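PDB 2WTM: EST1E from Clostridium proteoclasticum, which hydrolyses ester bonds as a promiscuous feruloyl esterase of the alpha/beta-hydrolase fold, probably releasing ferulic acid from plant cell-wall material in the rumen. Local coordinates for residues S113-A118 with I179-F184; K190-V195 with K213-C218. All blocks are in the same frame, centred on the assembly; numbering follows the deposited sequence.

Contact 1 (S113-A118 with I179-F184); sequences SVMLAA and IRVEDF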
loop_
_atom_site.group_PDB
_atom_site.type_symbol
_atom_site.label_atom_id
_atom_site.label_comp_id
_atom_site.label_asym_id
_atom_site.label_seq_id
_atom_site.Cartn_x
_atom_site.Cartn_y
_atom_site.Cartn_z
ATOM N N SER A 113 -11.004 -4.965 2.432
ATOM C CA SER A 113 -10.073 -4.160 3.198
ATOM C C SER A 113 -9.807 -4.732 4.600
ATOM O O SER A 113 -8.652 -4.762 5.104
ATOM C CB SER A 113 -10.586 -2.725 3.239
ATOM O OG SER A 113 -10.526 -2.107 1.962
ATOM N N VAL A 114 -10.884 -5.148 5.304
ATOM C CA VAL A 114 -10.703 -5.816 6.554
ATOM C C VAL A 114 -10.048 -7.212 6.523
ATOM O O VAL A 114 -9.254 -7.572 7.401
ATOM C CB VAL A 114 -11.960 -5.702 7.482
ATOM C CG1 VAL A 114 -12.328 -4.230 7.816
ATOM C CG2 VAL A 114 -13.127 -6.481 6.975
ATOM N N MET A 115 -10.326 -7.959 5.452
ATOM C CA MET A 115 -9.529 -9.165 5.264
ATOM C C MET A 115 -8.014 -8.868 5.278
ATOM O O MET A 115 -7.235 -9.574 5.874
ATOM C CB MET A 115 -9.929 -9.894 3.989
ATOM C CG MET A 115 -11.384 -10.445 4.038
ATOM S SD MET A 115 -12.014 -11.027 2.452
ATOM C CE MET A 115 -10.893 -12.374 2.036
ATOM N N LEU A 116 -7.629 -7.843 4.543
ATOM C CA LEU A 116 -6.246 -7.479 4.437
ATOM C C LEU A 116 -5.710 -6.915 5.740
ATOM O O LEU A 116 -4.690 -7.331 6.251
ATOM C CB LEU A 116 -6.038 -6.460 3.293
ATOM C CG LEU A 116 -6.592 -6.770 1.896
ATOM C CD1 LEU A 116 -6.357 -5.652 0.816
ATOM C CD2 LEU A 116 -5.910 -8.112 1.450
ATOM N N ALA A 117 -6.428 -5.943 6.330
ATOM C CA ALA A 117 -5.990 -5.259 7.517
ATOM C C ALA A 117 -5.973 -6.258 8.728
ATOM O O ALA A 117 -5.110 -6.178 9.568
ATOM C CB ALA A 117 -6.907 -4.046 7.853
ATOM N N ALA A 118 -6.954 -7.129 8.844
ATOM C CA ALA A 118 -6.970 -8.154 9.918
ATOM C C ALA A 118 -5.706 -9.018 9.927
ATOM O O ALA A 118 -5.071 -9.310 10.949
ATOM C CB ALA A 118 -8.172 -8.979 9.878
ATOM N N ILE A 179 -1.774 -6.665 -5.014
ATOM C CA ILE A 179 -2.244 -7.304 -3.767
ATOM C C ILE A 179 -2.547 -8.750 -3.991
ATOM O O ILE A 179 -3.402 -9.131 -4.789
ATOM C CB ILE A 179 -3.462 -6.580 -3.204
ATOM C CG1 ILE A 179 -3.081 -5.186 -2.772
ATOM C CG2 ILE A 179 -4.047 -7.266 -1.940
ATOM C CD1 ILE A 179 -4.177 -4.271 -2.465
ATOM N N ARG A 180 -1.853 -9.610 -3.222
ATOM C CA ARG A 180 -2.112 -11.063 -3.250
ATOM C C ARG A 180 -3.035 -11.475 -2.090
ATOM O O ARG A 180 -2.569 -11.774 -1.025
ATOM C CB ARG A 180 -0.789 -11.792 -3.146
ATOM C CG ARG A 180 0.285 -11.273 -4.110
ATOM C CD ARG A 180 -0.126 -11.140 -5.530
ATOM N NE ARG A 180 -0.673 -12.386 -6.040
ATOM C CZ ARG A 180 -0.685 -12.727 -7.316
ATOM N NH1 ARG A 180 -0.119 -11.960 -8.249
ATOM N NH2 ARG A 180 -1.248 -13.882 -7.651
ATOM N N VAL A 181 -4.340 -11.394 -2.329
ATOM C CA VAL A 181 -5.333 -11.635 -1.259
ATOM C C VAL A 181 -5.103 -12.925 -0.514
ATOM O O VAL A 181 -5.221 -13.004 0.693
ATOM C CB VAL A 181 -6.796 -11.519 -1.812
ATOM C CG1 VAL A 181 -7.801 -11.755 -0.733
ATOM C CG2 VAL A 181 -7.005 -10.137 -2.411
ATOM N N GLU A 182 -4.770 -13.951 -1.286
ATOM C CA GLU A 182 -4.598 -15.279 -0.710
ATOM C C GLU A 182 -3.555 -15.340 0.387
ATOM O O GLU A 182 -3.691 -16.147 1.348
ATOM C CB GLU A 182 -4.252 -16.251 -1.840
ATOM C CG GLU A 182 -5.348 -16.598 -2.814
ATOM C CD GLU A 182 -5.673 -15.511 -3.877
ATOM O OE1 GLU A 182 -4.872 -14.517 -4.055
ATOM O OE2 GLU A 182 -6.733 -15.678 -4.553
ATOM N N ASP A 183 -2.523 -14.498 0.304
ATOM C CA ASP A 183 -1.475 -14.406 1.345
ATOM C C ASP A 183 -2.095 -13.950 2.671
ATOM O O ASP A 183 -1.771 -14.447 3.760
ATOM C CB ASP A 183 -0.370 -13.442 0.969
ATOM C CG ASP A 183 0.536 -13.951 -0.086
ATOM O OD1 ASP A 183 0.359 -15.102 -0.562
ATOM O OD2 ASP A 183 1.396 -13.148 -0.477
ATOM N N PHE A 184 -2.945 -12.939 2.558
ATOM C CA PHE A 184 -3.609 -12.379 3.746
ATOM C C PHE A 184 -4.648 -13.355 4.353
ATOM O O PHE A 184 -4.842 -13.374 5.562
ATOM C CB PHE A 184 -4.337 -11.027 3.430
ATOM C CG PHE A 184 -3.446 -9.922 2.930
ATOM C CD1 PHE A 184 -3.113 -8.897 3.749
ATOM C CD2 PHE A 184 -2.874 -9.950 1.664
ATOM C CE1 PHE A 184 -2.330 -7.829 3.324
ATOM C CE2 PHE A 184 -2.111 -8.882 1.195
ATOM C CZ PHE A 184 -1.825 -7.830 2.043
HETATM O O HOH W 1 -7.473 -12.265 6.134
#

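Contact 2 (K190-V195 with K213-C218); sequences KPVLIV and KQYKNC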
loop_
_atom_site.group_PDB
_atom_site.type_symbol
_atom_site.label_atom_id
_atom_site.label_comp_id
_atom_site.label_asym_id
_atom_site.label_seq_id
_atom_site.Cartn_x
_atom_site.Cartn_y
_atom_site.Cartn_z
ATOM N N LYS A 190 -7.605 -16.706 12.945
ATOM C CA LYS A 190 -8.619 -16.508 14.000
ATOM C C LYS A 190 -10.010 -16.620 13.350
ATOM O O LYS A 190 -10.129 -16.794 12.161
ATOM C CB LYS A 190 -8.425 -15.202 14.761
ATOM C CG LYS A 190 -7.153 -15.150 15.567
ATOM C CD LYS A 190 -6.932 -13.892 16.249
ATOM C CE LYS A 190 -5.715 -13.861 17.158
ATOM N NZ LYS A 190 -5.485 -12.425 17.646
ATOM N N PRO A 191 -11.081 -16.607 14.154
ATOM C CA PRO A 191 -12.371 -16.808 13.592
ATOM C C PRO A 191 -12.825 -15.743 12.593
ATOM O O PRO A 191 -12.663 -14.547 12.855
ATOM C CB PRO A 191 -13.318 -16.792 14.803
ATOM C CG PRO A 191 -12.407 -17.233 15.914
ATOM C CD PRO A 191 -11.142 -16.477 15.611
ATOM N N VAL A 192 -13.404 -16.240 11.510
ATOM C CA VAL A 192 -13.975 -15.460 10.438
ATOM C C VAL A 192 -15.425 -15.846 10.132
ATOM O O VAL A 192 -15.749 -17.044 10.089
ATOM C CB VAL A 192 -13.103 -15.611 9.144
ATOM C CG1 VAL A 192 -13.634 -14.802 8.044
ATOM C CG2 VAL A 192 -11.693 -15.295 9.453
ATOM N N LEU A 193 -16.283 -14.818 9.929
ATOM C CA LEU A 193 -17.625 -15.027 9.394
ATOM C C LEU A 193 -17.781 -14.287 8.100
ATOM O O LEU A 193 -17.739 -13.040 8.082
ATOM C CB LEU A 193 -18.715 -14.544 10.336
ATOM C CG LEU A 193 -20.147 -14.542 9.831
ATOM C CD1 LEU A 193 -20.705 -15.964 9.787
ATOM C CD2 LEU A 193 -21.078 -13.714 10.747
ATOM N N ILE A 194 -17.899 -15.041 7.005
ATOM C CA ILE A 194 -18.252 -14.405 5.716
ATOM C C ILE A 194 -19.720 -14.554 5.495
ATOM O O ILE A 194 -20.262 -15.668 5.666
ATOM C CB ILE A 194 -17.466 -14.960 4.506
ATOM C CG1 ILE A 194 -15.999 -14.638 4.684
ATOM C CG2 ILE A 194 -17.996 -14.340 3.243
ATOM C CD1 ILE A 194 -15.159 -15.283 3.580
ATOM N N VAL A 195 -20.369 -13.452 5.154
ATOM C CA VAL A 195 -21.801 -13.457 4.740
ATOM C C VAL A 195 -21.881 -13.037 3.292
ATOM O O VAL A 195 -21.098 -12.158 2.857
ATOM C CB VAL A 195 -22.608 -12.471 5.630
ATOM C CG1 VAL A 195 -24.101 -12.604 5.277
ATOM C CG2 VAL A 195 -22.346 -12.753 7.058
ATOM N N LYS A 213 -13.253 -21.565 2.352
ATOM C CA LYS A 213 -12.573 -22.848 2.475
ATOM C C LYS A 213 -11.085 -22.662 2.679
ATOM O O LYS A 213 -10.452 -23.497 3.308
ATOM C CB LYS A 213 -12.863 -23.712 1.244
ATOM C CG LYS A 213 -14.365 -24.026 1.113
ATOM C CD LYS A 213 -14.692 -25.018 0.060
ATOM C CE LYS A 213 -16.141 -24.888 -0.467
ATOM N NZ LYS A 213 -17.185 -25.140 0.551
ATOM N N GLN A 214 -10.523 -21.543 2.192
ATOM C CA GLN A 214 -9.112 -21.277 2.378
ATOM C C GLN A 214 -8.722 -20.913 3.807
ATOM O O GLN A 214 -7.649 -21.282 4.324
ATOM C CB GLN A 214 -8.659 -20.176 1.430
ATOM C CG GLN A 214 -7.189 -20.089 1.399
ATOM C CD GLN A 214 -6.661 -18.899 0.675
ATOM O OE1 GLN A 214 -7.315 -18.369 -0.258
ATOM N NE2 GLN A 214 -5.411 -18.545 1.013
ATOM N N TYR A 215 -9.578 -20.125 4.467
ATOM C CA TYR A 215 -9.356 -19.703 5.795
ATOM C C TYR A 215 -9.260 -20.931 6.723
ATOM O O TYR A 215 -10.006 -21.933 6.485
ATOM C CB TYR A 215 -10.539 -18.816 6.239
ATOM C CG TYR A 215 -10.351 -17.336 5.985
ATOM C CD1 TYR A 215 -11.264 -16.643 5.209
ATOM C CD2 TYR A 215 -9.296 -16.649 6.565
ATOM C CE1 TYR A 215 -11.104 -15.260 4.963
ATOM C CE2 TYR A 215 -9.154 -15.260 6.358
ATOM C CZ TYR A 215 -10.068 -14.595 5.517
ATOM O OH TYR A 215 -9.883 -13.236 5.288
ATOM N N LYS A 216 -8.443 -20.824 7.751
ATOM C CA LYS A 216 -8.350 -21.843 8.811
ATOM C C LYS A 216 -9.650 -22.029 9.549
ATOM O O LYS A 216 -10.068 -23.161 9.807
ATOM C CB LYS A 216 -7.236 -21.508 9.794
ATOM C CG LYS A 216 -6.999 -22.518 10.872
ATOM C CD LYS A 216 -6.244 -23.729 10.310
ATOM C CE LYS A 216 -6.102 -24.789 11.372
ATOM N NZ LYS A 216 -5.556 -25.995 10.684
ATOM N N ASN A 217 -10.308 -20.929 9.894
ATOM C CA ASN A 217 -11.448 -20.956 10.810
ATOM C C ASN A 217 -12.532 -19.996 10.258
ATOM O O ASN A 217 -12.747 -18.962 10.868
ATOM C CB ASN A 217 -11.012 -20.475 12.199
ATOM C CG ASN A 217 -10.319 -21.559 13.051
ATOM O OD1 ASN A 217 -10.864 -22.648 13.239
ATOM N ND2 ASN A 217 -9.160 -21.233 13.607
ATOM N N CYS A 218 -13.211 -20.353 9.178
ATOM C CA CYS A 218 -14.251 -19.500 8.636
ATOM C C CYS A 218 -15.568 -20.195 8.480
ATOM O O CYS A 218 -15.651 -21.285 7.933
ATOM C CB CYS A 218 -13.816 -18.956 7.269
ATOM S SG CYS A 218 -15.044 -17.905 6.423
HETATM O O HOH W 2 -9.296 -18.151 9.876
#

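Contact 1 (S113-A118 with I179-F184)
Leu116 and Phe184 meet because both turn CG anti to their own carbonyl carbon, with chi1 at -52° and -60°; the leucine then extends at chi2 (178°) so that CD2 reaches the Phe184 ring and CD1 points to Ile179. CD2 lies over one face of that ring, 3.5 Å from the centroid, a CH-pi contact displaced a little toward the rim. The other branch, CD1, has Ile179 CG2 3.9 Å away. A leucine suits this place because its forked end can touch a flat ring and a branched chain at once. The phenylalanine ring also lies against the backbone of the opposing helix, its CD1 3.3 Å from Leu116 O, while Arg180 O faces the ring edge in plane. Beside this centre Met115, bent at chi3, brings its flexible end across so that CE is 4.2 Å from Val181 CG1. No direct hydrogen bond joins the segments; instead one water donates to Met115 O at 2.7 Å and to Phe184 O at 2.9 Å, giving two carbonyls a shared partner in an otherwise apolar interface. Helix 109-120, which follows the probable nucleophile elbow, thus receives the start of helix 181-187 on one flank. Its Ser113 and Ala117 rest on helix 79-93, and Val114 and Ala118 pack on Leu128 of strand 125-131; Phe184 also touches Thr178 of the second subunit.

Contact 2 (K190-V195 with K213-C218)
Lys190 meets Asn217 through its backbone: a water donates to Lys190 O at 2.8 Å and accepts from Asn217 N at 3.0 Å, bridging the two segments just before they pair. The CB of Lys190 points away from Asn217, and NZ hydrogen-bonds to Arg122 O. Pro191 has no N-H to give, but its CA makes a CA-H...O contact with Asn217 O. That oxygen also accepts from Val192 N at 2.9 Å, in a bond lying nearly along the C=O axis (163° at the oxygen). Val192 pairs in parallel with Cys218, and Cys218 CA in turn approaches Val192 O at 3.2 Å. This is the returning end of a beta-alpha-beta crossover: strand 192-197, helix 205-214, then strand 218-223 laid parallel beside the first at one margin of the alpha/beta-hydrolase sheet. Val192 suits the strand by its branching. With CG1 anti to the backbone N (chi1 -178°), it sets that methyl 3.8 Å from Cys218 SG, while CG2 sits over a face of the Tyr215 ring, 4.0 Å from the centroid. Tyr215 is the first residue to leave the helix, and its broad ring packs against Val192, with Leu128 and Val185 also touching it. Leu193 turns away to Phe244 of helix 234-249. Ile194 returns to the side of Val192, its CG1 3.8 Å from the sulfur of the short Cys218 side chain and its CD1 at the edge of the Tyr215 ring.

From the N terminus the chain first lays down most of the central sheet, then helix 109-120. From there a loop of 60 residues runs through strand 125-131 and an excursion of small helices and hairpins before helix 181-187 returns; contact 1 closes it. Contact 2 opens only a few residues later and closes a shorter loop of 17, which carries most of helix 205-214. The two therefore run in series, neither nested nor crossed, with centres about 13 Å apart. They touch directly: Met115 CG lies 3.4 Å from Tyr215 OH, and Gln214 NE2 approaches Glu182 O in a weak hydrogen bond. Together they join helix 109-120, the returning helix and the sheet's last two strands.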